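Local coordinates for thrombospondin related anonymous protein (Plasmodium falciparum, PDB 4F1J), which probably serves the malaria parasite in cell adhesion, as a membrane protein whose von Willebrand factor A domain, the part crystallised here, binds magnesium, at residues A[102-106]-A[141-145]; A[7-11]-A[109-113]. All blocks are in the same frame, centred on the assembly; numbering follows the deposited sequence.

Both contacts belong to the von Willebrand factor A domain, a Rossmann-like fold with helices packed on a mixed, mostly parallel sheet. Their centres lie about 10 Å apart, and along the chain their segments alternate: 7-11, 102-106, 109-113, then 141-145. Interaction 1 ties the last turn of helix 94-106 to the loop leading into strand 145-151; interaction 2 ties the loop after that helix to the start of strand 8-15. The two meet where Leu105 CD2 packs 3.5 Å from Asn110 CG, and Tyr11 OH approaches the same methyl. Interaction 2 is remote from the magnesium sites; interaction 1 lies nearer, the Arg102 side chain being about 7 Å from that of Asp131, a magnesium ligand.

Interaction 1 of 2, residues A[102-106]-A[141-145]; sequences RKHLN and DRGVK. With SO4 (sulfate ion), chain F.
Leu105 and Arg142 lie alongside one another, running opposite ways, where the last turn of helix 94-106 meets the loop between helix 129-141 and strand 145-151. Leu105 points its CB and CD1 at this loop: CB lies 3.8 Å from Arg142 CD, and CD1 presses on Val144 CG2 at 3.4 Å, tighter than a usual carbon contact. Val144 presents that methyl because its other branch, CG1, stands opposite the backbone N (chi1 176°). Leu139 and the side chain of Gln116 also pack around this methyl pair, and both Leu105 and Val144 are buried.

The Arg142 chain runs extended from CG to NE, carrying its guanidinium along the helix end until one face lies against Asn106 N, with Arg142 NH1 3.4 Å from Leu105 O. Asn106 OD1 remains 3.8 Å from Arg142 NH2, with amide and guanidinium planes 59° apart. On its edge the guanidinium meets a sulfate ion, probably from the crystallisation liquor: Arg142 NE gives a nearly straight bond to sulfate O1 (3.1 Å), and Arg142 NH2 bonds to O2 (3.2 Å) and weakly to O3. Arg102 reaches the same anion through a chain bent at chi3, its NH1 making a weak bond to sulfate O2 (3.1 Å); its NE forms a salt bridge with Glu135 instead.

Gly143, with positive phi, is the C-prime residue of a Schellman motif that ends helix 129-141 and turns the chain toward the sheet. The clear polar link between the segments passes through the sulfate, whose negative charge probably offsets the two arginines gathered beside it. Without the anion that link may be weaker or absent, whereas the leucine-valine contact does not depend on it.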
ATOM      1  N   ARG A 102      -2.559  -4.939 -11.522  1.00 10.82           N
ATOM      2  CA  ARG A 102      -2.232  -5.744 -12.690  1.00 11.87           C
ATOM      3  C   ARG A 102      -2.902  -5.193 -13.938  1.00 11.31           C
ATOM      4  O   ARG A 102      -2.353  -5.327 -15.010  1.00 11.49           O
ATOM      5  CB  ARG A 102      -2.607  -7.210 -12.439  1.00 11.51           C
ATOM      6  CG  ARG A 102      -2.126  -8.203 -13.522  1.00 13.98           C
ATOM      7  CD  ARG A 102      -2.244  -9.642 -13.010  1.00 15.95           C
ATOM      8  NE  ARG A 102      -3.622 -10.017 -12.742  1.00 19.09           N
ATOM      9  CZ  ARG A 102      -4.424 -10.640 -13.597  1.00 20.13           C
ATOM     10  NH1 ARG A 102      -4.005 -10.933 -14.813  1.00 22.87           N
ATOM     11  NH2 ARG A 102      -5.664 -10.953 -13.237  1.00 23.22           N
ATOM     12  N   LYS A 103      -4.072  -4.545 -13.811  1.00 11.12           N
ATOM     13  CA  LYS A 103      -4.730  -3.938 -14.980  1.00 12.32           C
ATOM     14  C   LYS A 103      -3.902  -2.754 -15.502  1.00 11.44           C
ATOM     15  O   LYS A 103      -3.793  -2.576 -16.716  1.00 11.65           O
ATOM     16  CB  LYS A 103      -6.175  -3.520 -14.663  1.00 12.89           C
ATOM     17  CG  LYS A 103      -7.146  -4.668 -14.595  1.00 14.22           C
ATOM     18  CD  LYS A 103      -8.478  -4.197 -14.031  1.00 15.19           C
ATOM     19  N   HIS A 104      -3.310  -1.960 -14.604  1.00 10.40           N
ATOM     20  CA  HIS A 104      -2.385  -0.905 -15.041  1.00 10.58           C
ATOM     21  C   HIS A 104      -1.259  -1.505 -15.879  1.00  9.89           C
ATOM     22  O   HIS A 104      -0.881  -0.953 -16.923  1.00 10.67           O
ATOM     23  CB  HIS A 104      -1.764  -0.137 -13.863  1.00 10.45           C
ATOM     24  CG  HIS A 104      -2.713   0.795 -13.175  1.00 10.89           C
ATOM     25  ND1 HIS A 104      -3.756   0.354 -12.391  1.00 11.27           N
ATOM     26  CD2 HIS A 104      -2.772   2.151 -13.149  1.00 13.12           C
ATOM     27  CE1 HIS A 104      -4.413   1.398 -11.909  1.00 13.39           C
ATOM     28  NE2 HIS A 104      -3.833   2.504 -12.347  1.00  9.53           N
ATOM     29  N   LEU A 105      -0.708  -2.624 -15.423  1.00 10.22           N
ATOM     30  CA  LEU A 105       0.438  -3.243 -16.105  1.00  9.94           C
ATOM     31  C   LEU A 105      -0.028  -3.814 -17.431  1.00 10.77           C
ATOM     32  O   LEU A 105       0.618  -3.590 -18.469  1.00 10.44           O
ATOM     33  CB  LEU A 105       1.076  -4.332 -15.239  1.00 10.57           C
ATOM     34  CG  LEU A 105       1.485  -3.850 -13.834  1.00 11.56           C
ATOM     35  CD1 LEU A 105       2.148  -4.949 -12.996  1.00 12.09           C
ATOM     36  CD2 LEU A 105       2.375  -2.632 -13.932  1.00 10.99           C
ATOM     37  N   ASN A 106      -1.132  -4.550 -17.406  1.00 10.23           N
ATOM     38  CA  ASN A 106      -1.734  -5.055 -18.653  1.00 11.55           C
ATOM     39  C   ASN A 106      -1.902  -3.986 -19.731  1.00 12.00           C
ATOM     40  O   ASN A 106      -1.533  -4.173 -20.923  1.00 11.52           O
ATOM     41  CB  ASN A 106      -3.097  -5.680 -18.369  1.00 12.49           C
ATOM     42  CG  ASN A 106      -3.648  -6.380 -19.578  1.00 14.86           C
ATOM     43  OD1 ASN A 106      -3.210  -7.480 -19.894  1.00 21.56           O
ATOM     44  ND2 ASN A 106      -4.574  -5.724 -20.296  1.00 18.47           N
ATOM     45  N   ASP A 141       5.658 -11.739 -11.445  1.00 11.33           N
ATOM     46  CA  ASP A 141       6.157 -12.164 -12.775  1.00 11.37           C
ATOM     47  C   ASP A 141       6.385 -10.952 -13.700  1.00 11.78           C
ATOM     48  O   ASP A 141       7.195 -10.982 -14.629  1.00 11.38           O
ATOM     49  CB  ASP A 141       5.183 -13.136 -13.431  1.00 11.76           C
ATOM     50  CG  ASP A 141       5.282 -14.549 -12.896  1.00 14.55           C
ATOM     51  OD1 ASP A 141       6.185 -14.876 -12.085  1.00 15.88           O
ATOM     52  OD2 ASP A 141       4.410 -15.331 -13.316  1.00 19.63           O
ATOM     53  N   ARG A 142       5.647  -9.881 -13.435  1.00 11.64           N
ATOM     54  CA  ARG A 142       5.820  -8.624 -14.125  1.00 12.08           C
ATOM     55  C   ARG A 142       6.793  -7.683 -13.394  1.00 12.72           C
ATOM     56  O   ARG A 142       6.841  -6.501 -13.715  1.00 13.94           O
ATOM     57  CB  ARG A 142       4.453  -7.963 -14.324  1.00 11.69           C
ATOM     58  CG  ARG A 142       3.571  -8.626 -15.398  1.00 12.27           C
ATOM     59  CD  ARG A 142       2.169  -8.008 -15.377  1.00 12.59           C
ATOM     60  NE  ARG A 142       1.262  -8.439 -16.438  1.00 13.03           N
ATOM     61  CZ  ARG A 142       1.062  -7.793 -17.587  1.00 11.12           C
ATOM     62  NH1 ARG A 142       1.754  -6.693 -17.894  1.00 11.30           N
ATOM     63  NH2 ARG A 142       0.193  -8.281 -18.460  1.00 14.01           N
ATOM     64  N   GLY A 143       7.570  -8.189 -12.425  1.00 12.82           N
ATOM     65  CA  GLY A 143       8.650  -7.430 -11.812  1.00 12.46           C
ATOM     66  C   GLY A 143       8.231  -6.593 -10.613  1.00 12.10           C
ATOM     67  O   GLY A 143       9.030  -5.814 -10.068  1.00 13.11           O
ATOM     68  N   VAL A 144       6.985  -6.763 -10.188  1.00 10.97           N
ATOM     69  CA  VAL A 144       6.443  -5.953  -9.099  1.00 10.48           C
ATOM     70  C   VAL A 144       6.913  -6.469  -7.736  1.00 10.96           C
ATOM     71  O   VAL A 144       6.850  -7.676  -7.461  1.00 10.84           O
ATOM     72  CB  VAL A 144       4.906  -5.938  -9.135  1.00 10.09           C
ATOM     73  CG1 VAL A 144       4.360  -5.155  -7.907  1.00  9.95           C
ATOM     74  CG2 VAL A 144       4.375  -5.352 -10.480  1.00 10.76           C
ATOM     75  N   LYS A 145       7.413  -5.554  -6.901  1.00 10.92           N
ATOM     76  CA  LYS A 145       7.714  -5.852  -5.525  1.00 12.25           C
ATOM     77  C   LYS A 145       6.501  -5.450  -4.673  1.00 10.61           C
ATOM     78  O   LYS A 145       5.843  -4.459  -4.971  1.00  9.86           O
ATOM     79  CB  LYS A 145       8.973  -5.122  -5.061  1.00 13.69           C
ATOM     80  CG  LYS A 145      10.234  -5.779  -5.594  1.00 15.24           C
ATOM     81  CD  LYS A 145      11.509  -5.304  -4.930  1.00 17.21           C
ATOM     82  CE  LYS A 145      12.705  -6.147  -5.422  1.00 20.18           C
ATOM     83  NZ  LYS A 145      14.046  -5.481  -5.278  1.00 24.05           N
TER
HETATM   84  S   SO4 F 304      -1.096 -11.281 -16.632  1.00 73.10           S
HETATM   85  O1  SO4 F 304      -0.232 -11.042 -15.484  1.00 72.86           O
HETATM   86  O2  SO4 F 304      -1.887 -10.089 -16.928  1.00 73.16           O
HETATM   87  O3  SO4 F 304      -0.297 -11.609 -17.802  1.00 73.95           O
HETATM   88  O4  SO4 F 304      -1.962 -12.421 -16.346  1.00 73.81           O

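Interaction 2 of 2, residues A[7-11]-A[109-113]; sequences EVDLY and INREN
Asp9 and Arg111 pair side-on at the start of the central strand 8-15 of the von Willebrand factor A fold, where the loop between helix 94-106 and strand 115-122 runs past it. Their carboxylate and guanidinium planes are 36° apart, and Asp9 OD1 takes both Arg111 NE (2.8 Å) and Arg111 NH2 (2.9 Å), the two donors arriving from the same face of the carboxylate. The oxygen itself lies in the guanidinium plane. Asp9 OD2 accepts Arg111 N through its syn lone pair, so a single carboxylate holds both the backbone and the side chain of this arginine. A bend at chi3 (-67°) folds the Arg111 chain back to make this possible, and a further bond from NH2 to Ala46 O helps fix the guanidinium. Gln116 NE2 also donates to Asp9 OD2, tying the pair to strand 115-122.

Glu7 lies slantwise over one face of the guanidinium, its CG 3.5 Å from Arg111 NH1. Extended beyond CG, its chain takes the carboxylate on to Asn113, whose side chain runs across it nearly at right angles. Further along the strand, Tyr11 OH comes within 3.3 Å of Asn110 CB while hydrogen-bonding Gln116 OE1. Glu7, just before the strand, and Asp9 and Tyr11 within it all meet the loop, Tyr11 only through its hydroxyl end. At the outer end, Asn113 ND2 donates to Glu7 OE1 over 2.6 Å, meeting that oxygen on its syn side but 22° out of the carboxylate plane.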
ATOM      1  N   GLU A   7      12.999   6.395  -9.377  1.00 14.69           N
ATOM      2  CA  GLU A   7      11.995   6.228 -10.422  1.00 14.49           C
ATOM      3  C   GLU A   7      11.147   4.985 -10.075  1.00 13.02           C
ATOM      4  O   GLU A   7      11.518   3.857 -10.385  1.00 12.85           O
ATOM      5  CB  GLU A   7      12.636   6.061 -11.814  1.00 14.53           C
ATOM      6  CG  GLU A   7      11.632   6.271 -12.939  1.00 17.15           C
ATOM      7  CD  GLU A   7      12.191   6.119 -14.363  1.00 19.52           C
ATOM      8  OE1 GLU A   7      13.419   5.932 -14.533  1.00 27.17           O
ATOM      9  OE2 GLU A   7      11.370   6.170 -15.313  1.00 27.39           O
ATOM     10  N   VAL A   8      10.012   5.221  -9.421  1.00 11.59           N
ATOM     11  CA  VAL A   8       9.149   4.155  -8.897  1.00 10.92           C
ATOM     12  C   VAL A   8       7.681   4.550  -9.091  1.00 10.21           C
ATOM     13  O   VAL A   8       7.297   5.678  -8.772  1.00 10.31           O
ATOM     14  CB  VAL A   8       9.342   3.927  -7.371  1.00 11.15           C
ATOM     15  CG1 VAL A   8       8.472   2.743  -6.869  1.00 11.07           C
ATOM     16  CG2 VAL A   8      10.826   3.669  -6.978  1.00 12.47           C
ATOM     17  N   ASP A   9       6.899   3.642  -9.666  1.00  9.49           N
ATOM     18  CA  ASP A   9       5.439   3.747  -9.679  1.00  9.18           C
ATOM     19  C   ASP A   9       5.017   3.005  -8.417  1.00  9.26           C
ATOM     20  O   ASP A   9       5.295   1.798  -8.267  1.00  9.72           O
ATOM     21  CB  ASP A   9       4.813   3.140 -10.941  1.00  9.33           C
ATOM     22  CG  ASP A   9       5.161   3.909 -12.203  1.00 10.92           C
ATOM     23  OD1 ASP A   9       5.378   5.150 -12.116  1.00  7.71           O
ATOM     24  OD2 ASP A   9       5.133   3.286 -13.295  1.00 10.57           O
ATOM     25  N   LEU A  10       4.400   3.734  -7.482  1.00  8.66           N
ATOM     26  CA  LEU A  10       4.107   3.176  -6.152  1.00  7.98           C
ATOM     27  C   LEU A  10       2.594   3.111  -5.995  1.00  7.98           C
ATOM     28  O   LEU A  10       1.912   4.124  -6.083  1.00  7.34           O
ATOM     29  CB  LEU A  10       4.754   4.018  -5.041  1.00  8.34           C
ATOM     30  CG  LEU A  10       4.790   3.448  -3.628  1.00  8.28           C
ATOM     31  CD1 LEU A  10       5.815   4.170  -2.753  1.00 10.73           C
ATOM     32  CD2 LEU A  10       3.371   3.514  -2.981  1.00  9.11           C
ATOM     33  N   TYR A  11       2.095   1.894  -5.834  1.00  7.57           N
ATOM     34  CA  TYR A  11       0.682   1.596  -5.754  1.00  7.40           C
ATOM     35  C   TYR A  11       0.319   1.346  -4.293  1.00  7.82           C
ATOM     36  O   TYR A  11       0.530   0.241  -3.723  1.00  7.81           O
ATOM     37  CB  TYR A  11       0.282   0.368  -6.598  1.00  7.80           C
ATOM     38  CG  TYR A  11       0.706   0.434  -8.038  1.00  6.98           C
ATOM     39  CD1 TYR A  11       2.000   0.079  -8.424  1.00  8.93           C
ATOM     40  CD2 TYR A  11      -0.143   0.885  -9.006  1.00  6.73           C
ATOM     41  CE1 TYR A  11       2.400   0.172  -9.751  1.00  8.77           C
ATOM     42  CE2 TYR A  11       0.239   0.967 -10.326  1.00  8.56           C
ATOM     43  CZ  TYR A  11       1.511   0.596 -10.702  1.00  9.59           C
ATOM     44  OH  TYR A  11       1.879   0.729 -12.039  1.00  9.63           O
ATOM     45  N   ILE A 109      -0.066   1.278 -18.540  1.00 10.72           N
ATOM     46  CA  ILE A 109      -0.218   2.589 -17.935  1.00 10.50           C
ATOM     47  C   ILE A 109       1.030   2.973 -17.146  1.00 10.10           C
ATOM     48  O   ILE A 109       1.392   4.157 -17.067  1.00 10.62           O
ATOM     49  CB  ILE A 109      -1.453   2.626 -17.003  1.00 10.75           C
ATOM     50  CG1 ILE A 109      -2.730   2.196 -17.740  1.00 12.33           C
ATOM     51  CG2 ILE A 109      -1.656   4.049 -16.403  1.00 10.83           C
ATOM     52  CD1 ILE A 109      -3.038   2.966 -18.960  1.00 13.47           C
ATOM     53  N   ASN A 110       1.672   1.989 -16.531  1.00  9.15           N
ATOM     54  CA  ASN A 110       2.873   2.229 -15.758  1.00  8.94           C
ATOM     55  C   ASN A 110       4.021   2.719 -16.648  1.00  9.94           C
ATOM     56  O   ASN A 110       4.029   2.423 -17.862  1.00  9.07           O
ATOM     57  CB  ASN A 110       3.292   0.935 -15.044  1.00  9.88           C
ATOM     58  CG  ASN A 110       3.701  -0.136 -16.007  1.00  8.80           C
ATOM     59  OD1 ASN A 110       2.876  -0.590 -16.805  1.00  9.99           O
ATOM     60  ND2 ASN A 110       4.975  -0.518 -15.990  1.00 12.28           N
ATOM     61  N   ARG A 111       4.969   3.448 -16.050  1.00 10.01           N
ATOM     62  CA  ARG A 111       6.263   3.695 -16.688  1.00 10.94           C
ATOM     63  C   ARG A 111       7.043   2.383 -16.761  1.00 11.50           C
ATOM     64  O   ARG A 111       7.360   1.781 -15.741  1.00 11.67           O
ATOM     65  CB  ARG A 111       7.068   4.750 -15.921  1.00 10.38           C
ATOM     66  CG  ARG A 111       6.466   6.122 -15.958  1.00 10.15           C
ATOM     67  CD  ARG A 111       7.254   7.075 -15.070  1.00 11.65           C
ATOM     68  NE  ARG A 111       7.133   6.726 -13.666  1.00  9.98           N
ATOM     69  CZ  ARG A 111       7.854   7.244 -12.684  1.00 12.03           C
ATOM     70  NH1 ARG A 111       8.769   8.206 -12.916  1.00 13.15           N
ATOM     71  NH2 ARG A 111       7.647   6.823 -11.464  1.00 10.21           N
ATOM     72  N   GLU A 112       7.327   1.919 -17.980  1.00 14.10           N
ATOM     73  CA  GLU A 112       8.117   0.717 -18.175  1.00 15.40           C
ATOM     74  C   GLU A 112       9.496   0.870 -17.559  1.00 15.86           C
ATOM     75  O   GLU A 112      10.082  -0.109 -17.107  1.00 17.24           O
ATOM     76  CB  GLU A 112       8.284   0.431 -19.670  1.00 15.16           C
ATOM     77  CG  GLU A 112       7.050  -0.003 -20.369  1.00 15.86           C
ATOM     78  CD  GLU A 112       7.330  -0.278 -21.849  1.00 16.41           C
ATOM     79  OE1 GLU A 112       7.986   0.582 -22.464  1.00 15.35           O
ATOM     80  OE2 GLU A 112       6.929  -1.340 -22.375  1.00 16.78           O
ATOM     81  N   ASN A 113       9.998   2.095 -17.512  1.00 16.76           N
ATOM     82  CA  ASN A 113      11.331   2.377 -17.009  1.00 17.39           C
ATOM     83  C   ASN A 113      11.376   2.396 -15.477  1.00 16.66           C
ATOM     84  O   ASN A 113      12.458   2.315 -14.916  1.00 17.92           O
ATOM     85  CB  ASN A 113      11.841   3.726 -17.580  1.00 18.65           C
ATOM     86  CG  ASN A 113      13.374   3.831 -17.604  1.00 22.56           C
ATOM     87  OD1 ASN A 113      14.031   3.136 -18.385  1.00 29.64           O
ATOM     88  ND2 ASN A 113      13.943   4.728 -16.778  1.00 25.94           N
TER
HETATM   89  O   HOH W   1      10.192   9.260 -15.292  1.00 25.34           O
HETATM   90  O   HOH W   2      14.328   3.073 -13.278  1.00 36.92           O